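Local atomic coordinates of oxidoreductase (Methanosarcina mazei, PDB entry 3KA7), a protein that binds flavin-adenine dinucleotide and probably acts as an oxidoreductase of the flavin-containing amine oxidase family. Residues A[17-21]-A[22-26]; A[414-417]-A[418-422]; A[343-346]-A[347-350]; A[333-336]-A[337-340]. All blocks are in the same frame, centred on the assembly; numbering follows the deposited sequence.

In the fold
The four local contacts form two pairs on opposite sides of the chain's centre. Interaction 1 ends helix 10-21 of the FAD-binding Rossmann unit, and interaction 2 lies along helix 408-421; they touch where the selenium of Met-420 meets Arg-18 and Leu-19. Interactions 4 and 3 follow one another in the chain, joining strand 326-334 to helix 342-356, and touch through Asn-338 and Glu-345. Interactions 1, 2 and 3 are partly buried, whereas interaction 4 is at the surface. Their chemistry follows: helix capping in 1, apolar and main-chain contacts in 2, apolar and acidic faces on one helix in 3, and turns with bridging waters in 4.

Interaction 1 (A[17-21]-A[22-26]); sequences ARLSK and AGHEV
Leu-19 and Val-26 meet across a Schellman motif, the C-terminal cap that ends helix 10-21 in the Rossmann beta-alpha-beta unit and sends the chain into strand 25-29. The leucine illustrates how a side chain can bridge such a cap. Its CB lies 3.7 Å from CG1 of Val-26. Its CG is turned anti to its own carbonyl carbon (chi1 -70°), which lets the leucine side chain run obliquely across that of His-24, CD2 lying 4.0 Å from the ring's CD2. The same methyl also packs against the selenium of Met-420 in helix 408-421. Beside it, CB of Ser-20 touches CG2 of Val-26, and the serine hydroxyl bonds to the carbonyl of Ala-16, one turn back in the helix.

The cap itself depends on Gly-23, whose positive phi reverses the chain. Its N donates to Ser-20 O (3.2 Å), approaching from above the carbonyl plane, while His-24 N reaches Leu-19 O at 3.1 Å with a straighter C=O approach. The imidazole ND1 is bonded to the N of Met-1, tying the turn to the start of the chain. One step earlier, Ala-22 N still makes a helical bond to Arg-18 O. A bend at chi2 (73°) turns the arginine toward the C-terminal end of the helix, where NH1 comes 3.3 Å from CB of Ala-22.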
ATOM      1  N   ALA A  17      -6.149   1.895 -18.503  1.00 11.12           N
ATOM      2  CA  ALA A  17      -5.318   1.077 -19.402  1.00 12.06           C
ATOM      3  C   ALA A  17      -6.091  -0.146 -19.894  1.00 12.25           C
ATOM      4  O   ALA A  17      -6.134  -0.412 -21.102  1.00 12.72           O
ATOM      5  CB  ALA A  17      -4.018   0.661 -18.727  1.00 11.19           C
ATOM      6  N   ARG A  18      -6.726  -0.878 -18.978  1.00 12.66           N
ATOM      7  CA  ARG A  18      -7.489  -2.062 -19.377  1.00 13.02           C
ATOM      8  C   ARG A  18      -8.734  -1.719 -20.203  1.00 12.98           C
ATOM      9  O   ARG A  18      -9.029  -2.389 -21.195  1.00 13.03           O
ATOM     10  CB  ARG A  18      -7.883  -2.903 -18.154  1.00 13.88           C
ATOM     11  CG  ARG A  18      -8.696  -4.150 -18.510  1.00 16.55           C
ATOM     12  CD  ARG A  18      -7.813  -5.208 -19.148  1.00 23.41           C
ATOM     13  NE  ARG A  18      -8.598  -6.236 -19.830  1.00 27.59           N
ATOM     14  CZ  ARG A  18      -9.026  -6.132 -21.087  1.00 30.21           C
ATOM     15  NH1 ARG A  18      -8.742  -5.049 -21.807  1.00 30.49           N
ATOM     16  NH2 ARG A  18      -9.734  -7.112 -21.629  1.00 30.95           N
ATOM     17  N   LEU A  19      -9.474  -0.695 -19.796  1.00 12.63           N
ATOM     18  CA  LEU A  19     -10.695  -0.322 -20.521  1.00 13.94           C
ATOM     19  C   LEU A  19     -10.411   0.167 -21.940  1.00 13.97           C
ATOM     20  O   LEU A  19     -11.171  -0.122 -22.871  1.00 13.87           O
ATOM     21  CB  LEU A  19     -11.496   0.743 -19.766  1.00 13.87           C
ATOM     22  CG  LEU A  19     -12.170   0.256 -18.492  1.00 16.05           C
ATOM     23  CD1 LEU A  19     -12.686   1.462 -17.723  1.00 17.73           C
ATOM     24  CD2 LEU A  19     -13.291  -0.746 -18.795  1.00 16.69           C
ATOM     25  N   SER A  20      -9.329   0.917 -22.105  1.00 14.32           N
ATOM     26  CA  SER A  20      -8.972   1.413 -23.439  1.00 15.52           C
ATOM     27  C   SER A  20      -8.523   0.267 -24.352  1.00 16.08           C
ATOM     28  O   SER A  20      -8.848   0.229 -25.540  1.00 16.11           O
ATOM     29  CB  SER A  20      -7.914   2.514 -23.359  1.00 15.39           C
ATOM     30  OG  SER A  20      -6.680   2.034 -22.883  1.00 16.04           O
ATOM     31  N   LYS A  21      -7.774  -0.671 -23.795  1.00 16.47           N
ATOM     32  CA  LYS A  21      -7.383  -1.856 -24.548  1.00 17.01           C
ATOM     33  C   LYS A  21      -8.611  -2.680 -24.927  1.00 17.11           C
ATOM     34  O   LYS A  21      -8.667  -3.305 -25.998  1.00 16.76           O
ATOM     35  CB  LYS A  21      -6.442  -2.700 -23.710  1.00 17.45           C
ATOM     36  CG  LYS A  21      -5.752  -3.800 -24.488  1.00 19.36           C
ATOM     37  CD  LYS A  21      -4.915  -4.647 -23.564  1.00 23.08           C
ATOM     38  CE  LYS A  21      -4.650  -6.003 -24.188  1.00 24.97           C
ATOM     39  NZ  LYS A  21      -3.927  -5.850 -25.470  1.00 27.06           N
ATOM     40  N   ALA A  22      -9.593  -2.678 -24.034  1.00 16.59           N
ATOM     41  CA  ALA A  22     -10.830  -3.428 -24.200  1.00 16.82           C
ATOM     42  C   ALA A  22     -11.760  -2.805 -25.244  1.00 16.91           C
ATOM     43  O   ALA A  22     -12.848  -3.319 -25.497  1.00 17.29           O
ATOM     44  CB  ALA A  22     -11.534  -3.544 -22.855  1.00 17.12           C
ATOM     45  N   GLY A  23     -11.333  -1.698 -25.849  1.00 16.89           N
ATOM     46  CA  GLY A  23     -12.094  -1.096 -26.939  1.00 17.32           C
ATOM     47  C   GLY A  23     -13.038   0.018 -26.535  1.00 17.66           C
ATOM     48  O   GLY A  23     -13.902   0.411 -27.310  1.00 17.30           O
ATOM     49  N   HIS A  24     -12.877   0.539 -25.321  1.00 17.72           N
ATOM     50  CA  HIS A  24     -13.761   1.606 -24.845  1.00 18.56           C
ATOM     51  C   HIS A  24     -13.143   3.003 -24.953  1.00 18.47           C
ATOM     52  O   HIS A  24     -11.920   3.154 -24.904  1.00 18.63           O
ATOM     53  CB  HIS A  24     -14.217   1.297 -23.415  1.00 18.58           C
ATOM     54  CG  HIS A  24     -14.870  -0.041 -23.291  1.00 19.53           C
ATOM     55  ND1 HIS A  24     -16.030  -0.365 -23.968  1.00 20.76           N
ATOM     56  CD2 HIS A  24     -14.505  -1.151 -22.609  1.00 19.66           C
ATOM     57  CE1 HIS A  24     -16.356  -1.617 -23.692  1.00 21.48           C
ATOM     58  NE2 HIS A  24     -15.444  -2.116 -22.875  1.00 21.36           N
ATOM     59  N   GLU A  25     -13.988   4.021 -25.134  1.00 18.58           N
ATOM     60  CA  GLU A  25     -13.502   5.391 -25.117  1.00 19.66           C
ATOM     61  C   GLU A  25     -13.324   5.733 -23.653  1.00 19.04           C
ATOM     62  O   GLU A  25     -14.267   5.595 -22.885  1.00 19.88           O
ATOM     63  CB  GLU A  25     -14.524   6.361 -25.710  1.00 20.05           C
ATOM     64  CG  GLU A  25     -14.772   6.240 -27.210  1.00 23.86           C
ATOM     65  CD  GLU A  25     -15.605   7.400 -27.745  1.00 28.73           C
ATOM     66  OE1 GLU A  25     -15.757   8.419 -27.024  1.00 30.88           O
ATOM     67  OE2 GLU A  25     -16.097   7.301 -28.892  1.00 31.99           O
ATOM     68  N   VAL A  26     -12.131   6.164 -23.276  1.00 18.50           N
ATOM     69  CA  VAL A  26     -11.844   6.479 -21.874  1.00 17.70           C
ATOM     70  C   VAL A  26     -11.232   7.864 -21.699  1.00 16.74           C
ATOM     71  O   VAL A  26     -10.277   8.234 -22.398  1.00 16.82           O
ATOM     72  CB  VAL A  26     -10.902   5.425 -21.224  1.00 18.10           C
ATOM     73  CG1 VAL A  26     -11.457   4.026 -21.381  1.00 19.03           C
ATOM     74  CG2 VAL A  26      -9.505   5.504 -21.806  1.00 19.63           C
TER

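Interaction 2 (A[414-417]-A[418-422]); sequences LGVM and SVMEK
Four successive i to i+4 bonds run through this part of helix 408-421, and the one from Met-420 N to Val-416 O (2.9 Å) lies nearly along the C=O axis, whereas the others are tilted from their carbonyl planes. Val-416 and Met-420, the latter present as selenomethionine, run alongside each other on one face. CG1 of the valine is 4.0 Å from CG of Met-420, and that CG also sits 3.1 Å from Val-416 O, beside the backbone bond. From there the chain bends at chi2 (-63°) and again at chi3, carrying the selenium to helix 10-21, where it packs on Arg-18. On another face, CG of Glu-421 lies 3.1 Å from Met-417 O. The chain, extended beyond CG, runs past the Met-417 carbonyl, with OE2 3.9 Å from CB of Met-417. Val-419 rests its CG2 3.6 Å from Gly-415 O.

Val-416 packs on Phe-68, Val-397 and Ser-15, and Val-419 on Val-397 and Tyr-395, while Lys-422 ends the modelled chain in a salt bridge with Glu-388. This is the C-terminal helix of the FAD-binding domain, which carries the FAD-binding Val-409 near its start and packs against helix 10-21 of the Rossmann unit.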
ATOM      1  N   LEU A 414      -5.972  -6.374  -7.562  1.00 11.02           N
ATOM      2  CA  LEU A 414      -7.013  -7.404  -7.467  1.00 11.60           C
ATOM      3  C   LEU A 414      -8.396  -6.788  -7.577  1.00 11.96           C
ATOM      4  O   LEU A 414      -9.264  -7.312  -8.270  1.00 11.80           O
ATOM      5  CB  LEU A 414      -6.880  -8.196  -6.165  1.00 12.24           C
ATOM      6  CG  LEU A 414      -5.683  -9.142  -6.099  1.00 12.86           C
ATOM      7  CD1 LEU A 414      -5.448  -9.646  -4.671  1.00 13.97           C
ATOM      8  CD2 LEU A 414      -5.867 -10.306  -7.066  1.00 15.68           C
ATOM      9  N   GLY A 415      -8.600  -5.666  -6.896  1.00 11.21           N
ATOM     10  CA  GLY A 415      -9.879  -4.956  -6.979  1.00 11.40           C
ATOM     11  C   GLY A 415     -10.209  -4.480  -8.389  1.00 11.43           C
ATOM     12  O   GLY A 415     -11.334  -4.646  -8.853  1.00 10.99           O
ATOM     13  N   VAL A 416      -9.240  -3.887  -9.081  1.00 11.03           N
ATOM     14  CA  VAL A 416      -9.482  -3.423 -10.444  1.00 11.84           C
ATOM     15  C   VAL A 416      -9.838  -4.620 -11.326  1.00 12.20           C
ATOM     16  O   VAL A 416     -10.773  -4.551 -12.116  1.00 11.68           O
ATOM     17  CB  VAL A 416      -8.265  -2.665 -11.038  1.00 11.97           C
ATOM     18  CG1 VAL A 416      -8.503  -2.320 -12.503  1.00 12.53           C
ATOM     19  CG2 VAL A 416      -7.978  -1.395 -10.232  1.00 12.22           C
HETATM   20  N   MSE A 417      -9.113  -5.727 -11.158  1.00 13.02           N
HETATM   21  CA  MSE A 417      -9.398  -6.939 -11.938  1.00 14.24           C
HETATM   22  C   MSE A 417     -10.838  -7.395 -11.715  1.00 15.03           C
HETATM   23  O   MSE A 417     -11.524  -7.807 -12.650  1.00 15.55           O
HETATM   24  CB  MSE A 417      -8.435  -8.064 -11.560  1.00 14.16           C
HETATM   25  CG  MSE A 417      -6.996  -7.834 -11.992  1.00 16.19           C
HETATM   26 SE   MSE A 417      -5.852  -9.233 -11.255  1.00 24.63          SE
HETATM   27  CE  MSE A 417      -4.321  -9.072 -12.459  1.00 24.13           C
ATOM     28  N   SER A 418     -11.301  -7.307 -10.473  1.00 15.12           N
ATOM     29  CA  SER A 418     -12.672  -7.705 -10.140  1.00 15.52           C
ATOM     30  C   SER A 418     -13.712  -6.868 -10.887  1.00 15.56           C
ATOM     31  O   SER A 418     -14.680  -7.394 -11.451  1.00 15.19           O
ATOM     32  CB  SER A 418     -12.892  -7.621  -8.627  1.00 15.85           C
ATOM     33  OG  SER A 418     -14.247  -7.873  -8.307  1.00 18.45           O
ATOM     34  N   VAL A 419     -13.503  -5.556 -10.904  1.00 15.11           N
ATOM     35  CA  VAL A 419     -14.381  -4.646 -11.624  1.00 15.30           C
ATOM     36  C   VAL A 419     -14.366  -4.941 -13.118  1.00 16.40           C
ATOM     37  O   VAL A 419     -15.419  -5.009 -13.762  1.00 16.05           O
ATOM     38  CB  VAL A 419     -13.973  -3.193 -11.380  1.00 15.21           C
ATOM     39  CG1 VAL A 419     -14.656  -2.264 -12.352  1.00 14.18           C
ATOM     40  CG2 VAL A 419     -14.282  -2.805  -9.934  1.00 14.97           C
HETATM   41  N   MSE A 420     -13.172  -5.105 -13.669  1.00 16.98           N
HETATM   42  CA  MSE A 420     -13.034  -5.367 -15.098  1.00 18.36           C
HETATM   43  C   MSE A 420     -13.806  -6.630 -15.485  1.00 18.52           C
HETATM   44  O   MSE A 420     -14.463  -6.670 -16.522  1.00 18.81           O
HETATM   45  CB  MSE A 420     -11.559  -5.521 -15.465  1.00 17.99           C
HETATM   46  CG  MSE A 420     -10.704  -4.275 -15.214  1.00 20.70           C
HETATM   47 SE   MSE A 420     -11.228  -2.737 -16.282  1.00 25.60          SE
HETATM   48  CE  MSE A 420     -12.144  -1.664 -14.910  1.00 23.38           C
ATOM     49  N   GLU A 421     -13.722  -7.659 -14.649  1.00 19.36           N
ATOM     50  CA  GLU A 421     -14.409  -8.920 -14.922  1.00 20.09           C
ATOM     51  C   GLU A 421     -15.917  -8.721 -14.869  1.00 20.15           C
ATOM     52  O   GLU A 421     -16.669  -9.329 -15.637  1.00 19.96           O
ATOM     53  CB  GLU A 421     -13.967  -9.991 -13.927  1.00 20.66           C
ATOM     54  CG  GLU A 421     -12.483 -10.353 -14.042  1.00 23.65           C
ATOM     55  CD  GLU A 421     -11.928 -11.034 -12.800  1.00 28.35           C
ATOM     56  OE1 GLU A 421     -12.724 -11.534 -11.974  1.00 30.84           O
ATOM     57  OE2 GLU A 421     -10.684 -11.067 -12.645  1.00 31.48           O
ATOM     58  N   LYS A 422     -16.359  -7.857 -13.964  1.00 19.62           N
ATOM     59  CA  LYS A 422     -17.775  -7.546 -13.849  1.00 20.12           C
ATOM     60  C   LYS A 422     -18.260  -6.780 -15.069  1.00 20.05           C
ATOM     61  O   LYS A 422     -19.323  -7.102 -15.609  1.00 20.59           O
ATOM     62  CB  LYS A 422     -18.053  -6.751 -12.565  1.00 19.69           C
ATOM     63  CG  LYS A 422     -18.023  -7.602 -11.305  1.00 21.14           C
ATOM     64  CD  LYS A 422     -18.187  -6.761 -10.039  1.00 20.37           C
ATOM     65  CE  LYS A 422     -18.179  -7.646  -8.798  1.00 22.33           C
ATOM     66  NZ  LYS A 422     -18.378  -6.851  -7.558  1.00 22.24           N
TER

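Interaction 3 (A[343-346]-A[347-350]); sequences ESEI and EMGL
Met-348, a selenomethionine, folds its terminal methyl back over the preceding turn of helix 342-356, where CE lies 3.3 Å from Ser-344 O. A bend at chi3 (-111°) brings it there, and the same CE is 3.5 Å from OE2 of Glu-345. The glutamate crosses the methionine at an angle rather than running alongside it. Its carboxylate is turned by a bend at chi2 (-71°), and OE2 makes a salt bridge with Arg-306, whose charge probably helps to hold this buried acid in its anionic form.

Ser-344 O serves more than one partner. It accepts the helical bond from Met-348 N and also a bond from a water (3.0 Å), which reaches on, weakly, to OE1 of Glu-347. The other end of that carboxylate, OE2, lies 3.7 Å from CA of Ser-344, and CG of the same side chain is 3.2 Å from Glu-343 O. The hydroxyl of Ser-344 is bonded to the carbonyl of Asn-341, just before the helix begins.

A separate face is apolar: Ile-346 and Leu-350 follow each other one turn apart, CG2 of the former 4.1 Å from CD1 of the latter. They rest on strands 280-288 and 362-370 through Ile-282, Ile-367 and Val-364. With the carboxylates of Glu-343 and Glu-347 exposed, and Glu-345 the buried exception paired with Arg-306, this is an amphipathic helix packed against a mixed beta-sheet.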
ATOM      1  N   GLU A 343       3.520  15.431  16.022  1.00 17.68           N
ATOM      2  CA  GLU A 343       4.817  15.957  16.430  1.00 18.00           C
ATOM      3  C   GLU A 343       5.546  14.996  17.368  1.00 17.32           C
ATOM      4  O   GLU A 343       6.721  14.693  17.174  1.00 17.07           O
ATOM      5  CB  GLU A 343       4.670  17.345  17.079  1.00 18.97           C
ATOM      6  CG  GLU A 343       4.212  18.424  16.108  1.00 23.04           C
ATOM      7  CD  GLU A 343       4.500  19.825  16.620  1.00 28.83           C
ATOM      8  OE1 GLU A 343       5.568  20.025  17.245  1.00 32.29           O
ATOM      9  OE2 GLU A 343       3.662  20.724  16.400  1.00 32.34           O
ATOM     10  N   SER A 344       4.856  14.486  18.376  1.00 16.71           N
ATOM     11  CA  SER A 344       5.533  13.585  19.301  1.00 16.49           C
ATOM     12  C   SER A 344       5.809  12.217  18.676  1.00 15.23           C
ATOM     13  O   SER A 344       6.813  11.578  18.990  1.00 14.41           O
ATOM     14  CB  SER A 344       4.767  13.449  20.617  1.00 17.15           C
ATOM     15  OG  SER A 344       3.464  12.977  20.399  1.00 21.47           O
ATOM     16  N   GLU A 345       4.921  11.776  17.788  1.00 13.75           N
ATOM     17  CA  GLU A 345       5.153  10.529  17.043  1.00 13.05           C
ATOM     18  C   GLU A 345       6.445  10.621  16.225  1.00 12.82           C
ATOM     19  O   GLU A 345       7.262   9.708  16.225  1.00 11.78           O
ATOM     20  CB  GLU A 345       3.962  10.206  16.137  1.00 13.38           C
ATOM     21  CG  GLU A 345       2.662   9.947  16.903  1.00 13.34           C
ATOM     22  CD  GLU A 345       2.675   8.627  17.660  1.00 15.43           C
ATOM     23  OE1 GLU A 345       2.769   7.566  17.012  1.00 13.66           O
ATOM     24  OE2 GLU A 345       2.575   8.645  18.912  1.00 15.80           O
ATOM     25  N   ILE A 346       6.613  11.736  15.533  1.00 13.21           N
ATOM     26  CA  ILE A 346       7.807  11.978  14.740  1.00 14.34           C
ATOM     27  C   ILE A 346       9.052  11.982  15.624  1.00 14.64           C
ATOM     28  O   ILE A 346      10.080  11.374  15.291  1.00 15.04           O
ATOM     29  CB  ILE A 346       7.691  13.311  13.970  1.00 14.24           C
ATOM     30  CG1 ILE A 346       6.631  13.189  12.883  1.00 14.87           C
ATOM     31  CG2 ILE A 346       9.028  13.690  13.360  1.00 15.41           C
ATOM     32  CD1 ILE A 346       6.196  14.522  12.303  1.00 14.78           C
ATOM     33  N   GLU A 347       8.957  12.648  16.771  1.00 15.57           N
ATOM     34  CA  GLU A 347      10.078  12.696  17.705  1.00 16.43           C
ATOM     35  C   GLU A 347      10.535  11.285  18.056  1.00 15.93           C
ATOM     36  O   GLU A 347      11.730  11.013  18.139  1.00 15.23           O
ATOM     37  CB  GLU A 347       9.689  13.425  18.994  1.00 17.44           C
ATOM     38  CG  GLU A 347       9.393  14.910  18.847  1.00 22.19           C
ATOM     39  CD  GLU A 347       8.725  15.494  20.100  1.00 27.54           C
ATOM     40  OE1 GLU A 347       9.059  15.051  21.224  1.00 30.18           O
ATOM     41  OE2 GLU A 347       7.861  16.390  19.966  1.00 30.78           O
HETATM   42  N   MSE A 348       9.579  10.390  18.282  1.00 14.98           N
HETATM   43  CA  MSE A 348       9.922   9.032  18.672  1.00 15.07           C
HETATM   44  C   MSE A 348      10.619   8.292  17.543  1.00 14.20           C
HETATM   45  O   MSE A 348      11.555   7.521  17.781  1.00 14.27           O
HETATM   46  CB  MSE A 348       8.671   8.283  19.113  1.00 15.23           C
HETATM   47  CG  MSE A 348       8.232   8.655  20.500  1.00 19.20           C
HETATM   48 SE   MSE A 348       6.544   7.774  20.853  1.00 27.69          SE
HETATM   49  CE  MSE A 348       5.384   9.333  20.886  1.00 27.62           C
ATOM     50  N   GLY A 349      10.165   8.522  16.314  1.00 13.64           N
ATOM     51  CA  GLY A 349      10.791   7.905  15.147  1.00 13.09           C
ATOM     52  C   GLY A 349      12.235   8.366  15.004  1.00 13.41           C
ATOM     53  O   GLY A 349      13.135   7.580  14.697  1.00 12.72           O
ATOM     54  N   LEU A 350      12.448   9.654  15.222  1.00 13.74           N
ATOM     55  CA  LEU A 350      13.788  10.238  15.136  1.00 15.14           C
ATOM     56  C   LEU A 350      14.740   9.644  16.167  1.00 15.40           C
ATOM     57  O   LEU A 350      15.935   9.431  15.879  1.00 16.54           O
ATOM     58  CB  LEU A 350      13.706  11.754  15.273  1.00 15.04           C
ATOM     59  CG  LEU A 350      13.062  12.449  14.076  1.00 16.10           C
ATOM     60  CD1 LEU A 350      13.019  13.949  14.299  1.00 16.46           C
ATOM     61  CD2 LEU A 350      13.828  12.134  12.810  1.00 16.73           C
TER
HETATM   62  O   HOH W   1       7.739  11.972  21.765  1.00 27.55           O

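Interaction 4 (A[333-336]-A[337-340]); sequences YVAP and ENVK
Two overlapping type I beta turns lead the chain out of strand 326-334 toward helix 342-356, and the contact lies at the protein surface. In the first, Asn-338 N donates to Ala-335 O (2.8 Å), approaching from above the carbonyl plane. In the second, Val-339 N reaches Pro-336 O at 3.3 Å in the same manner, with a further weak bond to Ala-335 O. Val-334 packs against the turn: its CG1 is 4.0 Å from CG2 of Val-339, and both side chains pack on Ala-280 of the neighbouring strand 280-288.

On the exposed side Glu-337 bends at chi2 (80°), which folds its carboxylate back alongside Pro-336. OE2 comes 3.3 Å from the proline CD, and OE1 sits 3.5 Å from CB of Ala-335. Asn-338 sends its amide past the same alanine methyl, ND2 4.0 Å from CB of Ala-335, and a water joins ND2 to the backbone N of Ala-335. A second water receives a bond from Lys-340 N and gives one to Pro-336 O (2.7 Å), bridging two backbone groups four residues apart. Consecutive type I turns, overlapping by three residues, thus form the link between strand 326-334 of the mixed sheet and helix 342-356.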
ATOM      1  N   TYR A 333       3.897   2.997  11.692  1.00  7.36           N
ATOM      2  CA  TYR A 333       2.468   2.984  11.937  1.00  7.68           C
ATOM      3  C   TYR A 333       2.089   4.123  12.884  1.00  7.56           C
ATOM      4  O   TYR A 333       2.804   4.380  13.841  1.00  7.75           O
ATOM      5  CB  TYR A 333       2.109   1.637  12.592  1.00  8.04           C
ATOM      6  CG  TYR A 333       0.815   1.603  13.380  1.00 10.72           C
ATOM      7  CD1 TYR A 333      -0.408   1.544  12.733  1.00 12.86           C
ATOM      8  CD2 TYR A 333       0.819   1.618  14.774  1.00 14.54           C
ATOM      9  CE1 TYR A 333      -1.597   1.510  13.448  1.00 14.87           C
ATOM     10  CE2 TYR A 333      -0.371   1.571  15.500  1.00 16.73           C
ATOM     11  CZ  TYR A 333      -1.571   1.517  14.824  1.00 16.64           C
ATOM     12  OH  TYR A 333      -2.768   1.467  15.508  1.00 20.02           O
ATOM     13  N   VAL A 334       0.973   4.796  12.604  1.00  8.31           N
ATOM     14  CA  VAL A 334       0.379   5.767  13.539  1.00  9.44           C
ATOM     15  C   VAL A 334      -1.046   5.332  13.860  1.00 10.03           C
ATOM     16  O   VAL A 334      -1.868   5.151  12.956  1.00  9.52           O
ATOM     17  CB  VAL A 334       0.368   7.214  12.955  1.00  9.46           C
ATOM     18  CG1 VAL A 334      -0.318   8.199  13.896  1.00 11.11           C
ATOM     19  CG2 VAL A 334       1.780   7.677  12.691  1.00  9.52           C
ATOM     20  N   ALA A 335      -1.324   5.152  15.148  1.00 11.39           N
ATOM     21  CA  ALA A 335      -2.678   4.805  15.608  1.00 13.09           C
ATOM     22  C   ALA A 335      -3.619   5.996  15.394  1.00 14.28           C
ATOM     23  O   ALA A 335      -3.209   7.148  15.528  1.00 13.58           O
ATOM     24  CB  ALA A 335      -2.623   4.421  17.080  1.00 13.04           C
ATOM     25  N   PRO A 336      -4.891   5.724  15.050  1.00 15.80           N
ATOM     26  CA  PRO A 336      -5.844   6.808  14.857  1.00 16.76           C
ATOM     27  C   PRO A 336      -5.821   7.844  15.997  1.00 17.36           C
ATOM     28  O   PRO A 336      -5.866   9.039  15.713  1.00 17.82           O
ATOM     29  CB  PRO A 336      -7.188   6.078  14.780  1.00 17.26           C
ATOM     30  CG  PRO A 336      -6.835   4.758  14.166  1.00 17.60           C
ATOM     31  CD  PRO A 336      -5.474   4.405  14.740  1.00 16.46           C
ATOM     32  N   GLU A 337      -5.700   7.397  17.253  1.00 18.21           N
ATOM     33  CA  GLU A 337      -5.702   8.313  18.423  1.00 19.12           C
ATOM     34  C   GLU A 337      -4.496   9.226  18.474  1.00 18.51           C
ATOM     35  O   GLU A 337      -4.493  10.227  19.188  1.00 18.22           O
ATOM     36  CB  GLU A 337      -5.671   7.547  19.749  1.00 19.94           C
ATOM     37  CG  GLU A 337      -6.450   6.284  19.781  1.00 23.68           C
ATOM     38  CD  GLU A 337      -5.696   5.160  19.138  1.00 24.94           C
ATOM     39  OE1 GLU A 337      -4.829   4.551  19.810  1.00 27.07           O
ATOM     40  OE2 GLU A 337      -5.989   4.889  17.965  1.00 27.20           O
ATOM     41  N   ASN A 338      -3.447   8.850  17.751  1.00 17.63           N
ATOM     42  CA  ASN A 338      -2.211   9.605  17.802  1.00 16.85           C
ATOM     43  C   ASN A 338      -2.012  10.516  16.588  1.00 16.20           C
ATOM     44  O   ASN A 338      -1.046  11.266  16.523  1.00 16.22           O
ATOM     45  CB  ASN A 338      -1.024   8.660  18.006  1.00 16.82           C
ATOM     46  CG  ASN A 338      -0.996   8.070  19.403  1.00 18.33           C
ATOM     47  OD1 ASN A 338      -1.372   8.740  20.376  1.00 20.71           O
ATOM     48  ND2 ASN A 338      -0.561   6.825  19.518  1.00 16.95           N
ATOM     49  N   VAL A 339      -2.939  10.475  15.641  1.00 15.87           N
ATOM     50  CA  VAL A 339      -2.864  11.389  14.504  1.00 16.35           C
ATOM     51  C   VAL A 339      -2.860  12.847  14.968  1.00 16.48           C
ATOM     52  O   VAL A 339      -2.215  13.704  14.357  1.00 16.52           O
ATOM     53  CB  VAL A 339      -4.004  11.147  13.484  1.00 15.91           C
ATOM     54  CG1 VAL A 339      -4.051  12.260  12.467  1.00 16.95           C
ATOM     55  CG2 VAL A 339      -3.797   9.830  12.802  1.00 16.83           C
ATOM     56  N   LYS A 340      -3.579  13.121  16.055  1.00 16.64           N
ATOM     57  CA  LYS A 340      -3.585  14.455  16.647  1.00 17.66           C
ATOM     58  C   LYS A 340      -2.240  14.792  17.297  1.00 17.43           C
ATOM     59  O   LYS A 340      -1.961  15.960  17.584  1.00 17.67           O
ATOM     60  CB  LYS A 340      -4.736  14.596  17.660  1.00 17.75           C
ATOM     61  CG  LYS A 340      -4.501  13.900  18.996  1.00 19.36           C
ATOM     62  CD  LYS A 340      -5.698  14.063  19.932  1.00 23.61           C
ATOM     63  CE  LYS A 340      -6.884  13.269  19.411  1.00 25.98           C
ATOM     64  NZ  LYS A 340      -8.005  13.148  20.402  1.00 30.38           N
TER
HETATM   65  O   HOH W   2       0.705   5.633  17.229  1.00 13.14           O
HETATM   66  O   HOH W   3      -6.090  11.608  16.627  1.00 20.81           O